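PDB 2Z4T: beta-galactoside alpha-2,6-sialyltransferase from Photobacterium sp., which transfers sialic acid from CMP-sialic acid in alpha-2,6 linkage to galactosides such as lactose, using an enzyme body of the GT-B fold. Local coordinates for residues Asn49-Lys54 with Val97-Glu102; Val79-Leu84 with Leu110-Pro115; Arg147-Gly152 with Leu164-Phe169; Asn289-Arg294 with Ser314-Gln319. One frame throughout, in Å; residues are numbered along the deposited sequence. Where two conformers were deposited one is given.

Interaction 1 (Asn49-Lys54 with Val97-Glu102)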
loop_
_atom_site.group_PDB
_atom_site.type_symbol
_atom_site.label_atom_id
_atom_site.label_comp_id
_atom_site.label_asym_id
_atom_site.label_seq_id
_atom_site.Cartn_x
_atom_site.Cartn_y
_atom_site.Cartn_z
ATOM N N ASN A 49 -8.525 41.341 -17.312
ATOM C CA ASN A 49 -9.309 42.279 -18.182
ATOM C C ASN A 49 -9.099 42.557 -19.689
ATOM O O ASN A 49 -7.971 42.461 -20.177
ATOM C CB ASN A 49 -9.310 43.654 -17.479
ATOM C CG ASN A 49 -7.911 44.081 -17.025
ATOM O OD1 ASN A 49 -7.588 44.026 -15.832
ATOM N ND2 ASN A 49 -7.070 44.482 -17.979
ATOM N N ILE A 50 -10.166 42.896 -20.448
ATOM C CA ILE A 50 -11.623 42.547 -20.257
ATOM C C ILE A 50 -12.576 43.260 -19.237
ATOM O O ILE A 50 -12.498 43.035 -18.032
ATOM C CB ILE A 50 -11.891 41.007 -20.340
ATOM C CG1 ILE A 50 -13.273 40.753 -20.949
ATOM C CG2 ILE A 50 -11.663 40.292 -18.984
ATOM C CD1 ILE A 50 -13.421 41.292 -22.359
ATOM N N SER A 51 -13.527 44.038 -19.766
ATOM C CA SER A 51 -14.518 44.778 -18.964
ATOM C C SER A 51 -15.948 44.660 -19.550
ATOM O O SER A 51 -16.158 44.932 -20.739
ATOM C CB SER A 51 -14.098 46.257 -18.880
ATOM O OG SER A 51 -14.959 47.022 -18.050
ATOM N N PHE A 52 -16.928 44.282 -18.722
ATOM C CA PHE A 52 -18.274 43.951 -19.218
ATOM C C PHE A 52 -19.334 45.028 -19.031
ATOM O O PHE A 52 -19.465 45.596 -17.968
ATOM C CB PHE A 52 -18.765 42.633 -18.614
ATOM C CG PHE A 52 -18.069 41.419 -19.163
ATOM C CD1 PHE A 52 -18.462 40.866 -20.376
ATOM C CD2 PHE A 52 -17.015 40.828 -18.471
ATOM C CE1 PHE A 52 -17.811 39.751 -20.890
ATOM C CE2 PHE A 52 -16.365 39.705 -18.977
ATOM C CZ PHE A 52 -16.760 39.167 -20.186
ATOM N N THR A 53 -20.106 45.272 -20.078
ATOM C CA THR A 53 -21.214 46.212 -20.044
ATOM C C THR A 53 -22.487 45.604 -19.407
ATOM O O THR A 53 -23.053 46.170 -18.472
ATOM C CB THR A 53 -21.535 46.685 -21.477
ATOM O OG1 THR A 53 -20.368 47.282 -22.052
ATOM C CG2 THR A 53 -22.680 47.689 -21.489
ATOM N N LYS A 54 -22.946 44.492 -19.992
ATOM C CA LYS A 54 -24.032 43.632 -19.523
ATOM C C LYS A 54 -23.120 42.494 -19.057
ATOM O O LYS A 54 -22.100 42.280 -19.708
ATOM C CB LYS A 54 -24.944 43.322 -20.701
ATOM C CG LYS A 54 -25.758 44.541 -21.150
ATOM C CD LYS A 54 -26.259 44.485 -22.612
ATOM C CE LYS A 54 -27.550 43.642 -22.797
ATOM N NZ LYS A 54 -28.787 44.056 -22.023
ATOM N N VAL A 97 -21.286 40.923 -22.629
ATOM C CA VAL A 97 -20.870 41.805 -23.696
ATOM C C VAL A 97 -19.807 42.745 -23.147
ATOM O O VAL A 97 -20.055 43.489 -22.207
ATOM C CB VAL A 97 -22.036 42.617 -24.254
ATOM C CG1 VAL A 97 -21.561 43.453 -25.463
ATOM C CG2 VAL A 97 -23.176 41.696 -24.647
ATOM N N SER A 98 -18.615 42.700 -23.718
ATOM C CA SER A 98 -17.552 43.576 -23.255
ATOM C C SER A 98 -17.843 45.030 -23.634
ATOM O O SER A 98 -18.826 45.340 -24.329
ATOM C CB SER A 98 -16.185 43.124 -23.779
ATOM O OG SER A 98 -16.086 43.294 -25.182
ATOM N N ASN A 99 -17.002 45.933 -23.148
ATOM C CA ASN A 99 -17.100 47.334 -23.549
ATOM C C ASN A 99 -16.655 47.536 -25.017
ATOM O O ASN A 99 -16.794 48.627 -25.571
ATOM C CB ASN A 99 -16.333 48.234 -22.566
ATOM C CG ASN A 99 -14.853 47.865 -22.439
ATOM O OD1 ASN A 99 -14.013 48.758 -22.393
ATOM N ND2 ASN A 99 -14.524 46.565 -22.381
ATOM N N LYS A 100 -16.214 46.438 -25.645
ATOM C CA LYS A 100 -15.564 46.444 -26.957
ATOM C C LYS A 100 -16.341 46.201 -28.287
ATOM O O LYS A 100 -15.679 46.140 -29.305
ATOM C CB LYS A 100 -14.326 45.544 -26.925
ATOM C CG LYS A 100 -13.295 45.920 -25.856
ATOM C CD LYS A 100 -12.043 46.556 -26.453
ATOM C CE LYS A 100 -10.956 45.508 -26.730
ATOM N NZ LYS A 100 -9.824 46.102 -27.488
ATOM N N GLY A 101 -17.658 45.970 -28.354
ATOM C CA GLY A 101 -18.479 45.274 -27.383
ATOM C C GLY A 101 -18.623 43.867 -27.955
ATOM O O GLY A 101 -19.506 43.591 -28.771
ATOM N N GLU A 102 -17.719 42.991 -27.537
ATOM C CA GLU A 102 -17.658 41.606 -27.977
ATOM C C GLU A 102 -18.593 40.715 -27.137
ATOM O O GLU A 102 -18.856 41.021 -25.967
ATOM C CB GLU A 102 -16.231 41.132 -27.772
ATOM C CG GLU A 102 -15.576 40.504 -28.973
ATOM C CD GLU A 102 -14.147 40.979 -29.105
ATOM O OE1 GLU A 102 -13.219 40.142 -29.179
ATOM O OE2 GLU A 102 -13.964 42.210 -29.096
#
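N99 reaches S51 with both its backbone and its side chain, and the two grips converge on one carbonyl. S51 O accepts from N99 N at 2.7 Å and, more weakly, from N99 ND2, whose N-H meets it at only 125°. The side chain of N99 can fold back in this way because CG sits between its own backbone N and carbonyl carbon (chi1 58°), which also lays the amide nitrogen against S51 CB. Two residues further on, T53 N binds V97 O at 2.8 Å, almost straight down the carbonyl bond of V97, while T53 OG1 makes a weak bond of 3.4 Å to S98 O. F52 and S98 lie between these links as an antiparallel, non-hydrogen-bonded pair whose side chains diverge. The pairing joins the start of strand 52-61 to the end of strand 88-98 in the immunoglobulin-like beta-sandwich domain, at its surface. The F52 ring presents its edge to V97 O, and it also meets F94 edge-to-face and packs against Y104. From the I50 side, the CD1 methyl touches S98 CB at 3.6 Å. S98 OG turns into its own loop, accepting K100 N in an ST turn and E102 N at 2.9 Å, so two backbone N-H groups grip the hydroxyl oxygen.

Interaction 2 (Val79-Leu84 with Leu110-Pro115)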
loop_
_atom_site.group_PDB
_atom_site.type_symbol
_atom_site.label_atom_id
_atom_site.label_comp_id
_atom_site.label_asym_id
_atom_site.label_seq_id
_atom_site.Cartn_x
_atom_site.Cartn_y
_atom_site.Cartn_z
ATOM N N VAL A 79 -20.917 30.088 -5.868
ATOM C CA VAL A 79 -21.969 29.185 -5.391
ATOM C C VAL A 79 -21.463 28.161 -4.387
ATOM O O VAL A 79 -20.289 27.792 -4.379
ATOM C CB VAL A 79 -22.681 28.416 -6.537
ATOM C CG1 VAL A 79 -23.740 29.292 -7.170
ATOM C CG2 VAL A 79 -21.698 27.924 -7.584
ATOM N N VAL A 80 -22.375 27.696 -3.555
ATOM C CA VAL A 80 -22.102 26.658 -2.589
ATOM C C VAL A 80 -22.823 25.422 -3.112
ATOM O O VAL A 80 -24.007 25.496 -3.448
ATOM C CB VAL A 80 -22.651 27.068 -1.197
ATOM C CG1 VAL A 80 -22.327 26.026 -0.154
ATOM C CG2 VAL A 80 -22.067 28.432 -0.781
ATOM N N ALA A 81 -22.118 24.298 -3.220
ATOM C CA ALA A 81 -22.728 23.049 -3.645
ATOM C C ALA A 81 -23.779 22.676 -2.615
ATOM O O ALA A 81 -23.579 22.939 -1.433
ATOM C CB ALA A 81 -21.678 21.969 -3.732
ATOM N N PRO A 82 -24.901 22.067 -3.046
ATOM C CA PRO A 82 -25.986 21.761 -2.114
ATOM C C PRO A 82 -25.674 20.515 -1.292
ATOM O O PRO A 82 -24.667 19.840 -1.555
ATOM C CB PRO A 82 -27.170 21.483 -3.037
ATOM C CG PRO A 82 -26.573 20.948 -4.264
ATOM C CD PRO A 82 -25.205 21.600 -4.409
ATOM N N ARG A 83 -26.516 20.239 -0.295
ATOM C CA ARG A 83 -26.488 18.981 0.429
ATOM C C ARG A 83 -27.364 18.020 -0.352
ATOM O O ARG A 83 -28.507 18.339 -0.663
ATOM C CB ARG A 83 -27.049 19.159 1.832
ATOM C CG ARG A 83 -26.214 20.042 2.690
ATOM C CD ARG A 83 -26.668 20.016 4.115
ATOM N NE ARG A 83 -27.771 20.940 4.367
ATOM C CZ ARG A 83 -28.414 21.019 5.530
ATOM N NH1 ARG A 83 -28.066 20.229 6.550
ATOM N NH2 ARG A 83 -29.413 21.883 5.676
ATOM N N LEU A 84 -26.834 16.843 -0.676
ATOM C CA LEU A 84 -27.560 15.916 -1.548
ATOM C C LEU A 84 -27.638 14.523 -0.968
ATOM O O LEU A 84 -26.901 14.188 -0.040
ATOM C CB LEU A 84 -26.901 15.841 -2.928
ATOM C CG LEU A 84 -26.756 17.125 -3.726
ATOM C CD1 LEU A 84 -25.834 16.874 -4.924
ATOM C CD2 LEU A 84 -28.151 17.638 -4.152
ATOM N N LEU A 110 -20.930 21.723 -12.950
ATOM C CA LEU A 110 -20.444 21.286 -11.657
ATOM C C LEU A 110 -20.993 19.887 -11.388
ATOM O O LEU A 110 -22.214 19.692 -11.275
ATOM C CB LEU A 110 -20.833 22.283 -10.554
ATOM C CG LEU A 110 -20.397 23.747 -10.763
ATOM C CD1 LEU A 110 -20.790 24.635 -9.591
ATOM C CD2 LEU A 110 -18.905 23.874 -10.987
ATOM N N ASN A 111 -20.079 18.914 -11.334
ATOM C CA ASN A 111 -20.391 17.566 -10.892
ATOM C C ASN A 111 -20.274 17.560 -9.375
ATOM O O ASN A 111 -19.149 17.630 -8.821
ATOM C CB ASN A 111 -19.419 16.540 -11.511
ATOM C CG ASN A 111 -19.123 16.822 -12.999
ATOM O OD1 ASN A 111 -20.016 16.719 -13.855
ATOM N ND2 ASN A 111 -17.859 17.184 -13.309
ATOM N N VAL A 112 -21.424 17.521 -8.707
ATOM C CA VAL A 112 -21.473 17.438 -7.248
ATOM C C VAL A 112 -21.517 15.969 -6.801
ATOM O O VAL A 112 -22.410 15.207 -7.196
ATOM C CB VAL A 112 -22.664 18.236 -6.615
ATOM C CG1 VAL A 112 -22.537 18.228 -5.091
ATOM C CG2 VAL A 112 -22.716 19.693 -7.133
ATOM N N VAL A 113 -20.538 15.576 -5.990
ATOM C CA VAL A 113 -20.388 14.166 -5.595
ATOM C C VAL A 113 -20.273 14.107 -4.079
ATOM O O VAL A 113 -19.864 15.100 -3.453
ATOM C CB VAL A 113 -19.141 13.518 -6.252
ATOM C CG1 VAL A 113 -19.201 13.639 -7.811
ATOM C CG2 VAL A 113 -17.847 14.160 -5.712
ATOM N N ALA A 114 -20.641 12.973 -3.487
ATOM C CA ALA A 114 -20.500 12.801 -2.038
ATOM C C ALA A 114 -19.067 13.090 -1.557
ATOM O O ALA A 114 -18.095 12.695 -2.217
ATOM C CB ALA A 114 -20.915 11.403 -1.626
ATOM N N PRO A 115 -18.929 13.804 -0.424
ATOM C CA PRO A 115 -17.633 13.890 0.254
ATOM C C PRO A 115 -17.137 12.468 0.545
ATOM O O PRO A 115 -17.925 11.587 0.930
ATOM C CB PRO A 115 -17.973 14.587 1.571
ATOM C CG PRO A 115 -19.219 15.374 1.272
ATOM C CD PRO A 115 -19.985 14.563 0.277
#
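V112 splays its two methyls between neighbours: CG1 stands anti to the backbone N (chi1 -173°) and meets L84 and A81, while CG2, beside that N, is directed at P82. The complementary group is L84, whose CG lies opposite its carbonyl carbon (chi1 -58°), with the chain then extended so that CD1 arrives at V112 CG1 at 3.6 Å. The two side chains cross at about a right angle, and the same CD1 also touches V112 CB. A81 CB approaches the same V112 CG1 at 4.1 Å, and the ring carbon P82 CD meets V112 CG2 at 4.2 Å. Further along, V79 CG2 faces L110 CD1 at 4.0 Å, the two side chains running obliquely over one another. No hydrogen bond spans the contact; it is made wholly of apolar carbon contacts, in the buried interior of the immunoglobulin-like beta-sandwich. The backbones find their polar partners in their own sheets instead, V79 with V40 on one side, L110 with Y90 and V112 with E88 on the other. Strand 77-80 with its following loop therefore packs face-on against strand 103-122, with Y90 and F92 of strand 88-98 and I34 of strand 26-35 adding to the apolar layer.

Interaction 3 (Arg147-Gly152 with Leu164-Phe169)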
loop_
_atom_site.group_PDB
_atom_site.type_symbol
_atom_site.label_atom_id
_atom_site.label_comp_id
_atom_site.label_asym_id
_atom_site.label_seq_id
_atom_site.Cartn_x
_atom_site.Cartn_y
_atom_site.Cartn_z
ATOM N N ARG A 147 -7.466 11.888 1.879
ATOM C CA ARG A 147 -6.705 10.679 2.172
ATOM C C ARG A 147 -5.915 10.796 3.460
ATOM O O ARG A 147 -5.164 11.748 3.666
ATOM C CB ARG A 147 -5.809 10.312 0.994
ATOM C CG ARG A 147 -6.594 10.123 -0.268
ATOM C CD ARG A 147 -5.751 9.574 -1.419
ATOM N NE ARG A 147 -6.629 9.443 -2.570
ATOM C CZ ARG A 147 -6.899 10.434 -3.418
ATOM N NH1 ARG A 147 -6.295 11.608 -3.281
ATOM N NH2 ARG A 147 -7.761 10.235 -4.413
ATOM N N TYR A 148 -6.113 9.811 4.326
ATOM C CA TYR A 148 -5.457 9.755 5.612
ATOM C C TYR A 148 -4.590 8.509 5.635
ATOM O O TYR A 148 -5.068 7.402 5.345
ATOM C CB TYR A 148 -6.483 9.642 6.737
ATOM C CG TYR A 148 -7.399 10.825 6.949
ATOM C CD1 TYR A 148 -7.177 12.039 6.316
ATOM C CD2 TYR A 148 -8.478 10.730 7.838
ATOM C CE1 TYR A 148 -8.027 13.123 6.522
ATOM C CE2 TYR A 148 -9.318 11.795 8.062
ATOM C CZ TYR A 148 -9.086 12.995 7.406
ATOM O OH TYR A 148 -9.924 14.054 7.618
ATOM N N ILE A 149 -3.325 8.692 5.993
ATOM C CA ILE A 149 -2.396 7.594 6.135
ATOM C C ILE A 149 -1.845 7.531 7.548
ATOM O O ILE A 149 -1.735 8.557 8.245
ATOM C CB ILE A 149 -1.219 7.709 5.135
ATOM C CG1 ILE A 149 -0.335 8.927 5.437
ATOM C CG2 ILE A 149 -1.735 7.693 3.704
ATOM C CD1 ILE A 149 0.898 9.077 4.516
ATOM N N ALA A 150 -1.525 6.318 7.985
ATOM C CA ALA A 150 -0.706 6.147 9.169
ATOM C C ALA A 150 0.262 5.059 8.781
ATOM O O ALA A 150 -0.076 3.868 8.821
ATOM C CB ALA A 150 -1.538 5.756 10.375
ATOM N N TRP A 151 1.448 5.490 8.349
ATOM C CA TRP A 151 2.465 4.607 7.752
ATOM C C TRP A 151 3.730 4.614 8.578
ATOM O O TRP A 151 4.104 5.634 9.162
ATOM C CB TRP A 151 2.841 5.066 6.339
ATOM C CG TRP A 151 1.881 4.687 5.220
ATOM C CD1 TRP A 151 0.869 3.766 5.272
ATOM C CD2 TRP A 151 1.874 5.209 3.877
ATOM N NE1 TRP A 151 0.224 3.694 4.053
ATOM C CE2 TRP A 151 0.822 4.566 3.182
ATOM C CE3 TRP A 151 2.654 6.161 3.198
ATOM C CZ2 TRP A 151 0.532 4.837 1.838
ATOM C CZ3 TRP A 151 2.361 6.441 1.862
ATOM C CH2 TRP A 151 1.321 5.772 1.192
ATOM N N GLY A 152 4.417 3.489 8.603
ATOM C CA GLY A 152 5.700 3.432 9.286
ATOM C C GLY A 152 6.909 3.652 8.398
ATOM O O GLY A 152 7.875 4.257 8.822
ATOM N N LEU A 164 -1.364 14.613 -3.360
ATOM C CA LEU A 164 -2.239 13.443 -3.280
ATOM C C LEU A 164 -3.333 13.595 -2.244
ATOM O O LEU A 164 -4.029 12.625 -1.925
ATOM C CB LEU A 164 -1.430 12.173 -3.019
ATOM C CG LEU A 164 -0.448 11.795 -4.118
ATOM C CD1 LEU A 164 0.523 10.782 -3.601
ATOM C CD2 LEU A 164 -1.191 11.264 -5.331
ATOM N N ASN A 165 -3.491 14.811 -1.720
ATOM C CA ASN A 165 -4.560 15.084 -0.772
ATOM C C ASN A 165 -4.446 14.246 0.509
ATOM O O ASN A 165 -5.470 13.822 1.091
ATOM C CB ASN A 165 -5.887 14.759 -1.442
ATOM C CG ASN A 165 -6.625 15.977 -1.914
ATOM O OD1 ASN A 165 -7.808 15.883 -2.170
ATOM N ND2 ASN A 165 -5.951 17.127 -2.013
ATOM N N ILE A 166 -3.203 13.991 0.923
ATOM C CA ILE A 166 -2.896 13.170 2.092
ATOM C C ILE A 166 -2.743 14.042 3.335
ATOM O O ILE A 166 -2.109 15.093 3.277
ATOM C CB ILE A 166 -1.567 12.386 1.891
ATOM C CG1 ILE A 166 -1.756 11.231 0.903
ATOM C CG2 ILE A 166 -1.036 11.859 3.223
ATOM C CD1 ILE A 166 -0.463 10.735 0.281
ATOM N N THR A 167 -3.337 13.605 4.443
ATOM C CA THR A 167 -2.926 14.026 5.776
ATOM C C THR A 167 -2.332 12.791 6.444
ATOM O O THR A 167 -2.879 11.696 6.313
ATOM C CB THR A 167 -4.114 14.505 6.622
ATOM O OG1 THR A 167 -4.923 15.402 5.856
ATOM C CG2 THR A 167 -3.631 15.192 7.883
ATOM N N SER A 168 -1.232 12.977 7.169
ATOM C CA SER A 168 -0.475 11.884 7.761
ATOM C C SER A 168 -0.636 11.834 9.280
ATOM O O SER A 168 -0.765 12.872 9.925
ATOM C CB SER A 168 1.008 12.076 7.434
ATOM O OG SER A 168 1.768 10.985 7.919
ATOM N N PHE A 169 -0.586 10.638 9.855
ATOM C CA PHE A 169 -0.735 10.465 11.317
ATOM C C PHE A 169 0.297 9.477 11.844
ATOM O O PHE A 169 0.592 8.483 11.200
ATOM C CB PHE A 169 -2.143 9.966 11.668
ATOM C CG PHE A 169 -3.236 10.926 11.304
ATOM C CD1 PHE A 169 -3.818 11.732 12.287
ATOM C CD2 PHE A 169 -3.678 11.035 9.976
ATOM C CE1 PHE A 169 -4.834 12.635 11.968
ATOM C CE2 PHE A 169 -4.682 11.932 9.628
ATOM C CZ PHE A 169 -5.276 12.738 10.636
HETATM O O HOH W 1 3.647 6.810 11.473
HETATM O O HOH W 2 2.061 8.371 8.695
#
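Strand 146-151, helix 158-164 and strand 166-168 form a beta-alpha-beta unit of the GT-B fold, and here its two parallel strands meet, R147 pairing with I166, Y148 with T167 and I149 with S168. The backbone bonds include T167 N to R147 O at 2.7 Å and I149 N to T167 O at 3.1 Å. R147, extended from CG to NE, swings NH1 onto L164 O at 2.8 Å; the oxygen lies in the guanidinium plane, but the nitrogen stands above the carbonyl plane rather than on a lone pair. L164 precedes N165, where a Schellman motif ends the helix, so the arginine grips that helix end. Its NE is salt-bridged to E118 and NH2 bonds S138, which, with L164 O, should fix the rotation of the guanidinium, while E118 probably offsets its charge. On the face with Y148 and T167, F169 turns its edge to the Y148 ring in a T-shaped pair, planes at 61°. On the face with I149 and S168, I149 CD1 lies against I166 CG2 at 3.6 Å. W151 bonds Q131 through NE1 and lies near the magnesium site to which G152 contributes. One water takes W151 N at 3.0 Å and lies 2.7 Å from S168 OG.

Interaction 4 (Asn289-Arg294 with Ser314-Gln319). With PO4 (phosphate ion), chain I.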
loop_
_atom_site.group_PDB
_atom_site.type_symbol
_atom_site.label_atom_id
_atom_site.label_comp_id
_atom_site.label_asym_id
_atom_site.label_seq_id
_atom_site.Cartn_x
_atom_site.Cartn_y
_atom_site.Cartn_z
ATOM N N ASN A 289 -12.283 -6.510 0.299
ATOM C CA ASN A 289 -11.436 -7.327 -0.575
ATOM C C ASN A 289 -10.133 -7.729 0.115
ATOM O O ASN A 289 -9.412 -6.859 0.644
ATOM C CB ASN A 289 -11.163 -6.606 -1.901
ATOM C CG ASN A 289 -12.426 -6.469 -2.753
ATOM O OD1 ASN A 289 -13.109 -5.447 -2.707
ATOM N ND2 ASN A 289 -12.770 -7.522 -3.483
ATOM N N TYR A 290 -9.864 -9.039 0.150
ATOM C CA TYR A 290 -8.586 -9.548 0.659
ATOM C C TYR A 290 -7.591 -9.753 -0.486
ATOM O O TYR A 290 -7.779 -10.616 -1.367
ATOM C CB TYR A 290 -8.749 -10.862 1.436
ATOM C CG TYR A 290 -9.450 -10.719 2.763
ATOM C CD1 TYR A 290 -8.734 -10.724 3.965
ATOM C CD2 TYR A 290 -10.827 -10.588 2.820
ATOM C CE1 TYR A 290 -9.388 -10.604 5.197
ATOM C CE2 TYR A 290 -11.495 -10.471 4.027
ATOM C CZ TYR A 290 -10.778 -10.478 5.212
ATOM O OH TYR A 290 -11.471 -10.348 6.386
ATOM N N HIS A 291 -6.514 -8.982 -0.459
ATOM C CA HIS A 291 -5.488 -9.101 -1.486
ATOM C C HIS A 291 -4.343 -9.967 -0.977
ATOM O O HIS A 291 -3.457 -9.486 -0.286
ATOM C CB HIS A 291 -5.014 -7.714 -1.906
ATOM C CG HIS A 291 -6.126 -6.819 -2.343
ATOM N ND1 HIS A 291 -6.865 -6.063 -1.456
ATOM C CD2 HIS A 291 -6.653 -6.586 -3.566
ATOM C CE1 HIS A 291 -7.782 -5.385 -2.118
ATOM N NE2 HIS A 291 -7.681 -5.691 -3.399
ATOM N N PHE A 292 -4.387 -11.254 -1.299
ATOM C CA PHE A 292 -3.432 -12.198 -0.758
ATOM C C PHE A 292 -2.112 -12.121 -1.504
ATOM O O PHE A 292 -2.085 -12.159 -2.740
ATOM C CB PHE A 292 -3.992 -13.626 -0.844
ATOM C CG PHE A 292 -4.748 -14.092 0.399
ATOM C CD1 PHE A 292 -5.752 -13.323 0.962
ATOM C CD2 PHE A 292 -4.467 -15.332 0.970
ATOM C CE1 PHE A 292 -6.465 -13.758 2.087
ATOM C CE2 PHE A 292 -5.168 -15.785 2.114
ATOM C CZ PHE A 292 -6.173 -14.996 2.666
ATOM N N LEU A 293 -1.010 -12.035 -0.764
ATOM C CA LEU A 293 0.311 -12.165 -1.374
ATOM C C LEU A 293 0.382 -13.405 -2.274
ATOM O O LEU A 293 0.946 -13.358 -3.375
ATOM C CB LEU A 293 1.396 -12.233 -0.296
ATOM C CG LEU A 293 2.863 -12.279 -0.718
ATOM C CD1 LEU A 293 3.223 -11.114 -1.625
ATOM C CD2 LEU A 293 3.763 -12.317 0.509
ATOM N N ARG A 294 -0.174 -14.513 -1.803
ATOM C CA ARG A 294 -0.262 -15.713 -2.613
ATOM C C ARG A 294 -1.612 -16.368 -2.376
ATOM O O ARG A 294 -1.765 -17.221 -1.492
ATOM C CB ARG A 294 0.887 -16.674 -2.298
ATOM C CG ARG A 294 2.254 -16.286 -2.909
ATOM C CD ARG A 294 2.289 -16.455 -4.432
ATOM N NE ARG A 294 2.217 -17.872 -4.810
ATOM C CZ ARG A 294 3.277 -18.654 -5.023
ATOM N NH1 ARG A 294 4.510 -18.159 -4.910
ATOM N NH2 ARG A 294 3.113 -19.935 -5.346
ATOM N N SER A 314 -14.509 -12.380 -2.133
ATOM C CA SER A 314 -13.675 -11.296 -1.619
ATOM C C SER A 314 -12.202 -11.714 -1.633
ATOM O O SER A 314 -11.321 -10.946 -1.237
ATOM C CB SER A 314 -14.087 -10.892 -0.208
ATOM O OG SER A 314 -15.386 -10.320 -0.181
ATOM N N LEU A 315 -11.924 -12.931 -2.087
ATOM C CA LEU A 315 -10.547 -13.416 -2.132
ATOM C C LEU A 315 -9.886 -12.985 -3.445
ATOM O O LEU A 315 -10.295 -13.425 -4.525
ATOM C CB LEU A 315 -10.502 -14.931 -1.939
ATOM C CG LEU A 315 -9.143 -15.628 -1.894
ATOM C CD1 LEU A 315 -8.283 -15.072 -0.770
ATOM C CD2 LEU A 315 -9.295 -17.176 -1.786
ATOM N N LYS A 316 -8.886 -12.111 -3.339
ATOM C CA LYS A 316 -8.169 -11.583 -4.512
ATOM C C LYS A 316 -6.686 -11.925 -4.452
ATOM O O LYS A 316 -6.141 -12.173 -3.371
ATOM C CB LYS A 316 -8.342 -10.048 -4.629
ATOM C CG LYS A 316 -9.804 -9.549 -4.701
ATOM C CD LYS A 316 -10.529 -10.230 -5.872
ATOM C CE LYS A 316 -12.041 -10.048 -5.801
ATOM N NZ LYS A 316 -12.434 -8.680 -6.227
ATOM N N GLN A 317 -6.039 -11.967 -5.613
ATOM C CA GLN A 317 -4.593 -12.086 -5.679
ATOM C C GLN A 317 -4.013 -10.679 -5.718
ATOM O O GLN A 317 -4.429 -9.851 -6.547
ATOM C CB GLN A 317 -4.175 -12.884 -6.928
ATOM C CG GLN A 317 -2.669 -12.868 -7.267
ATOM C CD GLN A 317 -1.783 -13.339 -6.118
ATOM O OE1 GLN A 317 -2.029 -14.391 -5.531
ATOM N NE2 GLN A 317 -0.764 -12.543 -5.777
ATOM N N MET A 318 -3.065 -10.395 -4.829
ATOM C CA MET A 318 -2.304 -9.129 -4.888
ATOM C C MET A 318 -1.744 -8.916 -6.317
ATOM O O MET A 318 -1.231 -9.845 -6.937
ATOM C CB MET A 318 -1.185 -9.168 -3.861
ATOM C CG MET A 318 -0.721 -7.834 -3.335
ATOM S SD MET A 318 0.549 -7.981 -2.032
ATOM C CE MET A 318 -0.498 -8.312 -0.616
ATOM N N GLN A 319 -1.900 -7.708 -6.849
ATOM C CA GLN A 319 -1.504 -7.397 -8.233
ATOM C C GLN A 319 -0.167 -6.660 -8.256
ATOM O O GLN A 319 0.130 -5.902 -7.323
ATOM C CB GLN A 319 -2.596 -6.544 -8.919
ATOM C CG GLN A 319 -3.971 -7.245 -9.058
ATOM C CD GLN A 319 -3.864 -8.559 -9.837
ATOM O OE1 GLN A 319 -4.084 -9.655 -9.291
ATOM N NE2 GLN A 319 -3.485 -8.457 -11.110
HETATM P P PO4 I . -7.968 -12.198 -8.559
HETATM O O1 PO4 I . -8.167 -13.254 -7.495
HETATM O O2 PO4 I . -9.334 -11.692 -8.995
HETATM O O3 PO4 I . -7.176 -11.054 -7.978
HETATM O O4 PO4 I . -7.211 -12.846 -9.705
#
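Y290 O receives K316 N at 2.7 Å, and F292 N is bound by K316 O at 2.9 Å, within a run of backbone bonds that joins strands 288-292 and 315-317 in parallel in the sheet of one GT-B Rossmann-like domain. The run opens with Y290 N to S314 O and closes with M318 N to F292 O. Q317 adds a side-chain link: its NE2 donates to L293 O at 3.1 Å, nearly straight at 176° and in its own amide plane, though it comes from above the carbonyl plane. The same nitrogen bonds M318 O on a lone pair, and OE1 takes K295 N, which together fix the amide's rotation. To bring the amide there, CG lies opposite the backbone N (chi1 169°) and the chain bends at the next bond. On the other side of this strand a phosphate ion, probably from the crystallisation liquor, accepts from Q317 N through O3 at 2.8 Å and is also held by K295 NZ. In the conformer described, H291 stacks on Y230 and lies alongside K316. L293, towards the CMP site, sets CD1 against M318 SD. L315 CD1 sits over the face of the F292 ring in a CH-pi contact, 3.7 Å from the centroid.

Interactions 1 and 2 belong to the immunoglobulin-like domain, their centres 31 Å apart, whereas 3 and 4 lie in the GT-B part, 23 Å apart. Strand 103-122 takes part in interaction 2 and pairs with strand 146-151 of interaction 3, running between the two domains. Interaction 1 is a surface contact held by polar bonds, and interaction 2 is a buried, wholly apolar contact between sheets. Interactions 3 and 4 are partly buried parallel strand pairs combining backbone bonds with an arginine or glutamine side chain that reaches a carbonyl of the other segment. Both approach functional sites: 3 a magnesium ion, 4 CMP.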